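Local coordinates for protein thermostable carboxypeptidase 1 (Pyrococcus furiosus, PDB 1KA2) that removes amino acids one at a time from the C-terminus of peptides with broad specificity, as a cobalt-dependent homodimeric metallocarboxypeptidase of the M32 family, at residues L202-N216 and T253-T267. Numbering follows the deposited sequence.
Sequences LEKEKYEREWMERVN and TRYEGYDFRRTILST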
loop_
_atom_site.group_PDB
_atom_site.type_symbol
_atom_site.label_atom_id
_atom_site.label_comp_id
_atom_site.label_asym_id
_atom_site.label_seq_id
_atom_site.Cartn_x
_atom_site.Cartn_y
_atom_site.Cartn_z
ATOM N N LEU A 202 13.954 -35.248 4.495
ATOM C CA LEU A 202 13.704 -34.080 3.660
ATOM C C LEU A 202 13.444 -32.815 4.496
ATOM O O LEU A 202 13.543 -31.695 3.992
ATOM C CB LEU A 202 12.528 -34.351 2.716
ATOM C CG LEU A 202 12.879 -35.160 1.462
ATOM C CD1 LEU A 202 11.617 -35.514 0.674
ATOM C CD2 LEU A 202 13.845 -34.342 0.602
ATOM N N GLU A 203 13.128 -33.004 5.775
ATOM C CA GLU A 203 12.887 -31.884 6.677
ATOM C C GLU A 203 14.175 -31.114 6.934
ATOM O O GLU A 203 14.140 -29.925 7.258
ATOM C CB GLU A 203 12.360 -32.363 8.029
ATOM C CG GLU A 203 11.061 -33.123 7.989
ATOM C CD GLU A 203 10.452 -33.266 9.369
ATOM O OE1 GLU A 203 9.441 -33.987 9.496
ATOM O OE2 GLU A 203 10.977 -32.648 10.325
ATOM N N LYS A 204 15.310 -31.791 6.796
ATOM C CA LYS A 204 16.600 -31.158 7.053
ATOM C C LYS A 204 17.261 -30.573 5.816
ATOM O O LYS A 204 18.166 -29.745 5.915
ATOM C CB LYS A 204 17.540 -32.158 7.728
ATOM C CG LYS A 204 17.069 -32.576 9.124
ATOM C CD LYS A 204 17.976 -33.627 9.764
ATOM C CE LYS A 204 17.464 -33.994 11.156
ATOM N NZ LYS A 204 18.244 -35.093 11.779
ATOM N N GLU A 205 16.800 -30.986 4.647
ATOM C CA GLU A 205 17.378 -30.477 3.420
ATOM C C GLU A 205 17.209 -28.957 3.310
ATOM O O GLU A 205 16.094 -28.437 3.364
ATOM C CB GLU A 205 16.744 -31.179 2.218
ATOM C CG GLU A 205 16.949 -32.706 2.183
ATOM C CD GLU A 205 18.418 -33.131 2.115
ATOM O OE1 GLU A 205 19.295 -32.266 1.925
ATOM O OE2 GLU A 205 18.700 -34.346 2.246
ATOM N N LYS A 206 18.329 -28.255 3.178
ATOM C CA LYS A 206 18.329 -26.805 3.041
ATOM C C LYS A 206 18.176 -26.408 1.575
ATOM O O LYS A 206 18.496 -27.183 0.682
ATOM C CB LYS A 206 19.639 -26.218 3.564
ATOM C CG LYS A 206 19.832 -26.297 5.064
ATOM C CD LYS A 206 21.119 -25.586 5.474
ATOM C CE LYS A 206 21.291 -25.545 6.994
ATOM N NZ LYS A 206 21.245 -26.900 7.620
ATOM N N TYR A 207 17.683 -25.199 1.336
ATOM C CA TYR A 207 17.521 -24.702 -0.026
ATOM C C TYR A 207 17.746 -23.199 -0.052
ATOM O O TYR A 207 17.637 -22.532 0.977
ATOM C CB TYR A 207 16.121 -25.023 -0.557
ATOM C CG TYR A 207 14.990 -24.327 0.173
ATOM C CD1 TYR A 207 14.702 -22.984 -0.057
ATOM C CD2 TYR A 207 14.221 -25.013 1.114
ATOM C CE1 TYR A 207 13.675 -22.341 0.636
ATOM C CE2 TYR A 207 13.202 -24.383 1.809
ATOM C CZ TYR A 207 12.933 -23.048 1.571
ATOM O OH TYR A 207 11.947 -22.415 2.295
ATOM N N GLU A 208 18.083 -22.667 -1.225
ATOM C CA GLU A 208 18.282 -21.230 -1.367
ATOM C C GLU A 208 16.945 -20.639 -1.820
ATOM O O GLU A 208 16.269 -21.209 -2.677
ATOM C CB GLU A 208 19.386 -20.941 -2.390
ATOM C CG GLU A 208 20.740 -21.512 -1.985
ATOM C CD GLU A 208 21.882 -20.964 -2.816
ATOM O OE1 GLU A 208 21.845 -21.107 -4.060
ATOM O OE2 GLU A 208 22.820 -20.391 -2.217
ATOM N N ARG A 209 16.557 -19.510 -1.235
ATOM C CA ARG A 209 15.284 -18.878 -1.563
ATOM C C ARG A 209 14.818 -19.002 -3.015
ATOM O O ARG A 209 13.744 -19.535 -3.281
ATOM C CB ARG A 209 15.312 -17.399 -1.174
ATOM C CG ARG A 209 13.995 -16.686 -1.440
ATOM C CD ARG A 209 13.930 -15.341 -0.741
ATOM N NE ARG A 209 12.878 -14.502 -1.308
ATOM C CZ ARG A 209 12.542 -13.300 -0.850
ATOM N NH1 ARG A 209 13.176 -12.783 0.198
ATOM N NH2 ARG A 209 11.578 -12.609 -1.446
ATOM N N GLU A 210 15.626 -18.522 -3.950
ATOM C CA GLU A 210 15.249 -18.563 -5.356
ATOM C C GLU A 210 14.807 -19.927 -5.873
ATOM O O GLU A 210 13.972 -19.997 -6.768
ATOM C CB GLU A 210 16.387 -18.023 -6.229
ATOM C CG GLU A 210 16.640 -16.531 -6.044
ATOM C CD GLU A 210 17.507 -15.940 -7.149
ATOM O OE1 GLU A 210 17.126 -16.068 -8.331
ATOM O OE2 GLU A 210 18.564 -15.344 -6.840
ATOM N N TRP A 211 15.356 -21.004 -5.320
ATOM C CA TRP A 211 14.970 -22.341 -5.764
ATOM C C TRP A 211 13.483 -22.603 -5.537
ATOM O O TRP A 211 12.776 -23.016 -6.452
ATOM C CB TRP A 211 15.762 -23.427 -5.024
ATOM C CG TRP A 211 17.237 -23.454 -5.290
ATOM C CD1 TRP A 211 17.919 -22.747 -6.239
ATOM C CD2 TRP A 211 18.211 -24.248 -4.599
ATOM N NE1 TRP A 211 19.257 -23.050 -6.179
ATOM C CE2 TRP A 211 19.466 -23.968 -5.184
ATOM C CE3 TRP A 211 18.145 -25.170 -3.545
ATOM C CZ2 TRP A 211 20.648 -24.575 -4.747
ATOM C CZ3 TRP A 211 19.321 -25.776 -3.110
ATOM C CH2 TRP A 211 20.555 -25.475 -3.711
ATOM N N MET A 212 13.019 -22.366 -4.310
ATOM C CA MET A 212 11.625 -22.603 -3.969
ATOM C C MET A 212 10.672 -21.577 -4.543
ATOM O O MET A 212 9.506 -21.891 -4.788
ATOM C CB MET A 212 11.441 -22.683 -2.450
ATOM C CG MET A 212 11.972 -23.977 -1.861
ATOM S SD MET A 212 11.440 -25.387 -2.853
ATOM C CE MET A 212 9.709 -25.437 -2.450
ATOM N N GLU A 213 11.146 -20.354 -4.763
ATOM C CA GLU A 213 10.246 -19.362 -5.327
ATOM C C GLU A 213 9.950 -19.734 -6.780
ATOM O O GLU A 213 8.916 -19.356 -7.329
ATOM C CB GLU A 213 10.798 -17.921 -5.172
ATOM C CG GLU A 213 12.044 -17.540 -5.930
ATOM C CD GLU A 213 12.553 -16.162 -5.513
ATOM O OE1 GLU A 213 13.432 -15.602 -6.195
ATOM O OE2 GLU A 213 12.078 -15.637 -4.490
ATOM N N ARG A 214 10.845 -20.511 -7.387
ATOM C CA ARG A 214 10.636 -20.974 -8.753
ATOM C C ARG A 214 9.569 -22.077 -8.703
ATOM O O ARG A 214 8.715 -22.177 -9.586
ATOM C CB ARG A 214 11.937 -21.534 -9.355
ATOM C CG ARG A 214 12.948 -20.475 -9.810
ATOM C CD ARG A 214 13.972 -21.054 -10.795
ATOM N NE ARG A 214 15.167 -21.608 -10.159
ATOM C CZ ARG A 214 16.163 -20.872 -9.674
ATOM N NH1 ARG A 214 16.110 -19.550 -9.751
ATOM N NH2 ARG A 214 17.217 -21.455 -9.121
ATOM N N VAL A 215 9.621 -22.902 -7.660
ATOM C CA VAL A 215 8.651 -23.980 -7.503
ATOM C C VAL A 215 7.275 -23.407 -7.157
ATOM O O VAL A 215 6.275 -23.777 -7.774
ATOM C CB VAL A 215 9.104 -24.984 -6.410
ATOM C CG1 VAL A 215 7.977 -25.932 -6.068
ATOM C CG2 VAL A 215 10.300 -25.798 -6.915
ATOM N N ASN A 216 7.215 -22.507 -6.174
ATOM C CA ASN A 216 5.934 -21.903 -5.811
ATOM C C ASN A 216 5.306 -21.197 -7.020
ATOM O O ASN A 216 4.118 -21.370 -7.291
ATOM C CB ASN A 216 6.085 -20.901 -4.651
ATOM C CG ASN A 216 6.264 -21.588 -3.296
ATOM O OD1 ASN A 216 5.809 -22.719 -3.099
ATOM N ND2 ASN A 216 6.916 -20.900 -2.355
ATOM N N THR A 253 3.958 -15.774 1.379
ATOM C CA THR A 253 4.428 -17.023 1.944
ATOM C C THR A 253 5.732 -16.624 2.571
ATOM O O THR A 253 6.048 -15.436 2.648
ATOM C CB THR A 253 4.700 -18.094 0.873
ATOM O OG1 THR A 253 5.045 -19.332 1.518
ATOM C CG2 THR A 253 5.852 -17.670 -0.038
ATOM N N ARG A 254 6.488 -17.598 3.037
ATOM C CA ARG A 254 7.780 -17.286 3.600
ATOM C C ARG A 254 8.680 -18.430 3.228
ATOM O O ARG A 254 8.208 -19.533 2.955
ATOM C CB ARG A 254 7.725 -17.127 5.119
ATOM C CG ARG A 254 7.406 -18.381 5.877
ATOM C CD ARG A 254 7.585 -18.134 7.356
ATOM N NE ARG A 254 6.934 -19.171 8.144
ATOM C CZ ARG A 254 6.137 -18.928 9.179
ATOM N NH1 ARG A 254 5.890 -17.678 9.551
ATOM N NH2 ARG A 254 5.587 -19.939 9.844
ATOM N N TYR A 255 9.974 -18.153 3.199
ATOM C CA TYR A 255 10.958 -19.151 2.863
ATOM C C TYR A 255 11.889 -19.350 4.051
ATOM O O TYR A 255 12.838 -18.601 4.224
ATOM C CB TYR A 255 11.734 -18.698 1.624
ATOM C CG TYR A 255 10.851 -18.517 0.399
ATOM C CD1 TYR A 255 10.396 -17.256 0.014
ATOM C CD2 TYR A 255 10.448 -19.613 -0.361
ATOM C CE1 TYR A 255 9.564 -17.093 -1.102
ATOM C CE2 TYR A 255 9.617 -19.461 -1.473
ATOM C CZ TYR A 255 9.180 -18.200 -1.838
ATOM O OH TYR A 255 8.366 -18.053 -2.943
ATOM N N GLU A 256 11.582 -20.347 4.883
ATOM C CA GLU A 256 12.379 -20.668 6.068
ATOM C C GLU A 256 13.820 -20.993 5.706
ATOM O O GLU A 256 14.727 -20.783 6.507
ATOM C CB GLU A 256 11.804 -21.880 6.815
ATOM C CG GLU A 256 10.477 -21.671 7.527
ATOM C CD GLU A 256 9.299 -21.796 6.599
ATOM O OE1 GLU A 256 9.518 -22.122 5.413
ATOM O OE2 GLU A 256 8.160 -21.576 7.052
ATOM N N GLY A 257 14.023 -21.535 4.511
ATOM C CA GLY A 257 15.360 -21.892 4.082
ATOM C C GLY A 257 15.598 -23.390 4.181
ATOM O O GLY A 257 16.617 -23.896 3.709
ATOM N N TYR A 258 14.664 -24.101 4.806
ATOM C CA TYR A 258 14.762 -25.555 4.951
ATOM C C TYR A 258 13.346 -26.114 5.124
ATOM O O TYR A 258 12.413 -25.353 5.365
ATOM C CB TYR A 258 15.643 -25.910 6.159
ATOM C CG TYR A 258 15.057 -25.506 7.500
ATOM C CD1 TYR A 258 14.289 -26.399 8.245
ATOM C CD2 TYR A 258 15.246 -24.219 8.010
ATOM C CE1 TYR A 258 13.722 -26.022 9.469
ATOM C CE2 TYR A 258 14.682 -23.829 9.225
ATOM C CZ TYR A 258 13.920 -24.737 9.952
ATOM O OH TYR A 258 13.355 -24.359 11.162
ATOM N N ASP A 259 13.188 -27.431 4.989
ATOM C CA ASP A 259 11.877 -28.077 5.125
ATOM C C ASP A 259 10.950 -27.464 4.071
ATOM O O ASP A 259 9.936 -26.868 4.409
ATOM C CB ASP A 259 11.313 -27.820 6.526
ATOM C CG ASP A 259 10.290 -28.856 6.950
ATOM O OD1 ASP A 259 9.782 -29.592 6.087
ATOM O OD2 ASP A 259 9.985 -28.933 8.154
ATOM N N PHE A 260 11.296 -27.633 2.796
ATOM C CA PHE A 260 10.529 -27.038 1.701
ATOM C C PHE A 260 9.026 -27.282 1.649
ATOM O O PHE A 260 8.307 -26.568 0.940
ATOM C CB PHE A 260 11.173 -27.386 0.343
ATOM C CG PHE A 260 10.803 -28.744 -0.210
ATOM C CD1 PHE A 260 9.590 -28.943 -0.868
ATOM C CD2 PHE A 260 11.706 -29.803 -0.145
ATOM C CE1 PHE A 260 9.288 -30.168 -1.458
ATOM C CE2 PHE A 260 11.409 -31.037 -0.734
ATOM C CZ PHE A 260 10.199 -31.217 -1.392
ATOM N N ARG A 261 8.543 -28.268 2.399
ATOM C CA ARG A 261 7.116 -28.568 2.425
ATOM C C ARG A 261 6.345 -27.347 2.932
ATOM O O ARG A 261 5.242 -27.052 2.473
ATOM C CB ARG A 261 6.850 -29.757 3.361
ATOM C CG ARG A 261 7.124 -29.432 4.833
ATOM C CD ARG A 261 7.233 -30.662 5.718
ATOM N NE ARG A 261 6.103 -31.567 5.548
ATOM C CZ ARG A 261 5.299 -31.955 6.534
ATOM N NH1 ARG A 261 5.502 -31.508 7.773
ATOM N NH2 ARG A 261 4.298 -32.795 6.277
ATOM N N ARG A 262 6.939 -26.646 3.888
ATOM C CA ARG A 262 6.309 -25.483 4.500
ATOM C C ARG A 262 5.872 -24.384 3.536
ATOM O O ARG A 262 4.705 -24.006 3.498
ATOM C CB ARG A 262 7.242 -24.860 5.538
ATOM C CG ARG A 262 7.546 -25.718 6.738
ATOM C CD ARG A 262 8.694 -25.081 7.511
ATOM N NE ARG A 262 9.142 -25.899 8.635
ATOM C CZ ARG A 262 8.488 -26.008 9.783
ATOM N NH1 ARG A 262 7.351 -25.343 9.958
ATOM N NH2 ARG A 262 8.973 -26.780 10.749
ATOM N N THR A 263 6.819 -23.861 2.771
ATOM C CA THR A 263 6.499 -22.789 1.856
ATOM C C THR A 263 5.525 -23.244 0.783
ATOM O O THR A 263 4.652 -22.484 0.372
ATOM C CB THR A 263 7.779 -22.200 1.208
ATOM O OG1 THR A 263 7.425 -21.033 0.459
ATOM C CG2 THR A 263 8.456 -23.218 0.286
ATOM N N ILE A 264 5.652 -24.491 0.347
ATOM C CA ILE A 264 4.756 -25.012 -0.684
ATOM C C ILE A 264 3.305 -25.105 -0.219
ATOM O O ILE A 264 2.421 -24.485 -0.807
ATOM C CB ILE A 264 5.187 -26.423 -1.177
ATOM C CG1 ILE A 264 6.462 -26.326 -2.022
ATOM C CG2 ILE A 264 4.042 -27.071 -1.975
ATOM C CD1 ILE A 264 6.903 -27.652 -2.636
ATOM N N LEU A 265 3.056 -25.891 0.825
ATOM C CA LEU A 265 1.686 -26.065 1.307
ATOM C C LEU A 265 1.096 -24.768 1.824
ATOM O O LEU A 265 -0.110 -24.542 1.736
ATOM C CB LEU A 265 1.637 -27.145 2.386
ATOM C CG LEU A 265 1.857 -28.551 1.815
ATOM C CD1 LEU A 265 2.051 -29.546 2.940
ATOM C CD2 LEU A 265 0.682 -28.935 0.937
ATOM N N SER A 266 1.956 -23.918 2.369
ATOM C CA SER A 266 1.532 -22.627 2.881
ATOM C C SER A 266 1.030 -21.755 1.729
ATOM O O SER A 266 0.017 -21.061 1.861
ATOM C CB SER A 266 2.701 -21.943 3.581
ATOM O OG SER A 266 2.397 -20.594 3.808
ATOM N N THR A 267 1.743 -21.784 0.602
ATOM C CA THR A 267 1.345 -20.992 -0.560
ATOM C C THR A 267 0.001 -21.519 -1.093
ATOM O O THR A 267 -0.913 -20.744 -1.418
ATOM C CB THR A 267 2.416 -21.063 -1.681
ATOM O OG1 THR A 267 3.684 -20.622 -1.170
ATOM C CG2 THR A 267 2.030 -20.160 -2.844
HETATM O O HOH W 1 10.680 -29.979 10.388
HETATM O O HOH W 2 10.246 -23.867 3.552
#
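The buried ring of Y207 lies between G257 and M212. G257 CA makes a CH-pi contact over one face, 3.9 Å from the centroid of the Y207 ring, and M212 CG sits over the centre of the opposite face. With CG of Y207 between its backbone N and carbonyl carbon (chi1 65°), the ring is placed against G257, with Y255 CB at its edge, and its hydroxyl accepts a nearly straight bond from G257 N (3.2 Å to Y207 OH). The backbones return the grip: Y207 N donates to G257 O at 2.9 Å, beside the single bridge between K206 and Y258. A water in the plane of the Y207 ring lies within bonding distance of Y207 OH, E256 OE1 and D259 O, and may not serve every acceptor at once.

These loops lead into helices 209-223 and 261-278, whose facing segments run with their axes 10.0 Å apart, crossing at -30°. The HEXXH motif of this metallopeptidase begins two residues beyond T267, at H269, so it is the opening turns of the metal-binding helix that pack on 202-216.

Polar groups meet again at N216, whose buried amide gives ND2 to T263 OG1 at 2.9 Å, within the amide plane, and makes a weak bond to Y255 OH. T263 OG1 in turn donates to R254 O. A water donates to both E203 OE2 and D259 OD2; D259 OD2 also forms a salt bridge with R262, and R346 pairs with E203, so arginines probably offset both charges, while Y341 binds D259.

Apolar contacts centre on M212. Bent at chi2 and chi3, it brings CE tightly onto I264 CG1 (3.4 Å) and against F260 CB, its sulfur making an oblique Met-aromatic contact with the F260 ring. M212 CB also meets Y255 CE2 at 3.8 Å, while V215 CG1 touches I264 CD1.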